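Local coordinates for Azi13 (Streptomyces sahachiroi, PDB 5HMC), which is probably a hot-dog-fold thioesterase that hydrolyses acyl-CoA-type thioesters, and binds 5-methylnaphthalene-1-carboxylic acid, at residues A[55-60]-A[125-130]. Sequence-based numbering, arbitrary orientation.
Sequences VVESVA and GQVRLH. With 5NE (5-methylnaphthalene-1-carboxylic acid), chain B.
In the hot-dog fold a long central helix is wrapped by a curved antiparallel sheet, and here Val56, Glu57 and Ala60 of helix 49-68 meet Gly125 and Val127 of strand 121-133. The axes of the two short segments approach to 8.3 Å and cross at -54°, and glycine and alanine suit the points where backbone and side chain come close. Val127, branched at CB, sits against Val56 and Ala60, one turn apart on the helix. The Val56 and Val127 side chains run past each other in opposite directions, with CG1 of Val56 3.5 Å from CG2 of Val127, while Val127 CB lies 3.9 Å from Ala60 CB, where a lone methyl lets the strand come near. Val56 CG1 also rests on Gly125 CA, 3.8 Å away; a CB at Gly125 would collide with that methyl. Val112 of strand 107-115 also touches the side chains of Val56 and Ala60.

Glu57 marks the polar margin of the contact and the ligand site. Its CG stands anti to the backbone N (chi1 -174°), and the bend at chi2 (89°) brings the carboxylate nearer the strand; the side chains of Glu57 and Val127 cross at about a right angle. OE1 accepts a hydrogen bond from Asn79 ND2, which helps fix the carboxylate's rotation, and OE2 lies 2.7 Å from O1N of the bound 5-methylnaphthalene-1-carboxylic acid. Replacing Glu57 by alanine would probably leave Asn79 ND2 without its acceptor, remove the oxygen beside O1N and open a gap next to Val127. Gly49 N of the second subunit and Ser61 OG also hydrogen-bond the ligand, placing the site at a subunit interface. On the strand side, Val127 CG1 lies 3.9 Å from Glu57 OE1.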
loop_
_atom_site.group_PDB
_atom_site.type_symbol
_atom_site.label_atom_id
_atom_site.label_comp_id
_atom_site.label_asym_id
_atom_site.label_seq_id
_atom_site.Cartn_x
_atom_site.Cartn_y
_atom_site.Cartn_z
ATOM N N VAL A 55 12.539 -8.314 6.236
ATOM C CA VAL A 55 13.807 -7.607 6.073
ATOM C C VAL A 55 13.562 -6.110 5.940
ATOM O O VAL A 55 14.257 -5.290 6.556
ATOM C CB VAL A 55 14.579 -8.159 4.858
ATOM C CG1 VAL A 55 15.650 -7.170 4.416
ATOM C CG2 VAL A 55 15.208 -9.490 5.203
ATOM N N VAL A 56 12.580 -5.730 5.122
ATOM C CA VAL A 56 12.228 -4.319 4.981
ATOM C C VAL A 56 11.842 -3.732 6.335
ATOM O O VAL A 56 12.255 -2.623 6.693
ATOM C CB VAL A 56 11.089 -4.161 3.950
ATOM C CG1 VAL A 56 10.461 -2.781 4.045
ATOM C CG2 VAL A 56 11.599 -4.384 2.540
ATOM N N GLU A 57 11.031 -4.457 7.101
ATOM C CA GLU A 57 10.637 -3.962 8.414
ATOM C C GLU A 57 11.854 -3.796 9.318
ATOM O O GLU A 57 11.970 -2.801 10.053
ATOM C CB GLU A 57 9.625 -4.921 9.044
ATOM C CG GLU A 57 9.041 -4.423 10.357
ATOM C CD GLU A 57 7.800 -3.590 10.141
ATOM O OE1 GLU A 57 7.251 -3.647 9.012
ATOM O OE2 GLU A 57 7.373 -2.892 11.091
ATOM N N SER A 58 12.783 -4.755 9.259
ATOM C CA SER A 58 13.924 -4.750 10.171
ATOM C C SER A 58 14.834 -3.556 9.909
ATOM O O SER A 58 15.251 -2.853 10.843
ATOM C CB SER A 58 14.708 -6.058 10.024
ATOM O OG SER A 58 13.915 -7.196 10.289
ATOM N N VAL A 59 15.169 -3.320 8.641
ATOM C CA VAL A 59 16.172 -2.314 8.331
ATOM C C VAL A 59 15.596 -0.921 8.524
ATOM O O VAL A 59 16.291 -0.008 8.991
ATOM C CB VAL A 59 16.716 -2.547 6.906
ATOM C CG1 VAL A 59 17.828 -1.578 6.583
ATOM C CG2 VAL A 59 17.233 -3.980 6.777
ATOM N N ALA A 60 14.314 -0.736 8.220
ATOM C CA ALA A 60 13.701 0.569 8.429
ATOM C C ALA A 60 13.512 0.871 9.918
ATOM O O ALA A 60 13.812 1.982 10.374
ATOM C CB ALA A 60 12.365 0.635 7.689
ATOM N N GLY A 125 10.276 -1.712 -0.245
ATOM C CA GLY A 125 9.170 -1.571 0.687
ATOM C C GLY A 125 9.202 -0.245 1.418
ATOM O O GLY A 125 10.259 0.360 1.607
ATOM N N GLN A 126 8.018 0.213 1.823
ATOM C CA GLN A 126 7.874 1.391 2.668
ATOM C C GLN A 126 7.330 0.950 4.015
ATOM O O GLN A 126 6.436 0.103 4.073
ATOM C CB GLN A 126 6.924 2.430 2.060
ATOM C CG GLN A 126 6.959 2.502 0.542
ATOM C CD GLN A 126 8.119 3.330 0.016
ATOM O OE1 GLN A 126 8.356 4.447 0.488
ATOM N NE2 GLN A 126 8.855 2.780 -0.967
ATOM N N VAL A 127 7.863 1.522 5.091
ATOM C CA VAL A 127 7.434 1.202 6.448
ATOM C C VAL A 127 7.042 2.498 7.142
ATOM O O VAL A 127 7.808 3.469 7.137
ATOM C CB VAL A 127 8.528 0.468 7.244
ATOM C CG1 VAL A 127 8.037 0.113 8.625
ATOM C CG2 VAL A 127 8.935 -0.771 6.527
ATOM N N ARG A 128 5.836 2.514 7.705
ATOM C CA ARG A 128 5.338 3.618 8.511
ATOM C C ARG A 128 5.486 3.246 9.978
ATOM O O ARG A 128 5.114 2.137 10.377
ATOM C CB ARG A 128 3.872 3.932 8.197
ATOM C CG ARG A 128 3.244 4.982 9.154
ATOM C CD ARG A 128 1.801 5.302 8.742
ATOM N NE ARG A 128 1.714 5.854 7.387
ATOM C CZ ARG A 128 1.802 7.156 7.133
ATOM N NH1 ARG A 128 1.987 8.018 8.140
ATOM N NH2 ARG A 128 1.707 7.601 5.889
ATOM N N LEU A 129 6.037 4.162 10.768
ATOM C CA LEU A 129 6.250 3.940 12.188
ATOM C C LEU A 129 5.647 5.085 12.987
ATOM O O LEU A 129 5.553 6.218 12.510
ATOM C CB LEU A 129 7.738 3.808 12.517
ATOM C CG LEU A 129 8.432 2.680 11.747
ATOM C CD1 LEU A 129 9.412 3.218 10.694
ATOM C CD2 LEU A 129 9.113 1.709 12.701
ATOM N N HIS A 130 5.238 4.773 14.212
ATOM C CA HIS A 130 4.698 5.752 15.151
ATOM C C HIS A 130 5.753 6.020 16.216
ATOM O O HIS A 130 6.403 5.081 16.686
ATOM C CB HIS A 130 3.395 5.232 15.768
ATOM C CG HIS A 130 2.723 6.194 16.701
ATOM N ND1 HIS A 130 2.088 7.339 16.265
ATOM C CD2 HIS A 130 2.567 6.168 18.048
ATOM C CE1 HIS A 130 1.582 7.984 17.301
ATOM N NE2 HIS A 130 1.858 7.294 18.395
HETATM O O1N 5NE B . 8.668 -2.873 13.500
HETATM C C1L 5NE B . 9.102 -3.924 14.021
HETATM O O1M 5NE B . 8.396 -4.936 14.178
HETATM C C1J 5NE B . 10.544 -3.925 14.410
HETATM C C1E 5NE B . 11.072 -2.923 15.359
HETATM C C1F 5NE B . 10.286 -1.947 15.967
HETATM C C1A 5NE B . 10.866 -1.038 16.858
HETATM C C1I 5NE B . 11.423 -4.849 13.846
HETATM C C1H 5NE B . 12.785 -4.854 14.163
HETATM C C1G 5NE B . 13.334 -3.938 15.055
HETATM C C1D 5NE B . 12.518 -2.987 15.646
HETATM C C1C 5NE B . 13.086 -2.012 16.577
HETATM C C1O 5NE B . 14.564 -2.105 16.851
HETATM C C1B 5NE B . 12.235 -1.067 17.161
#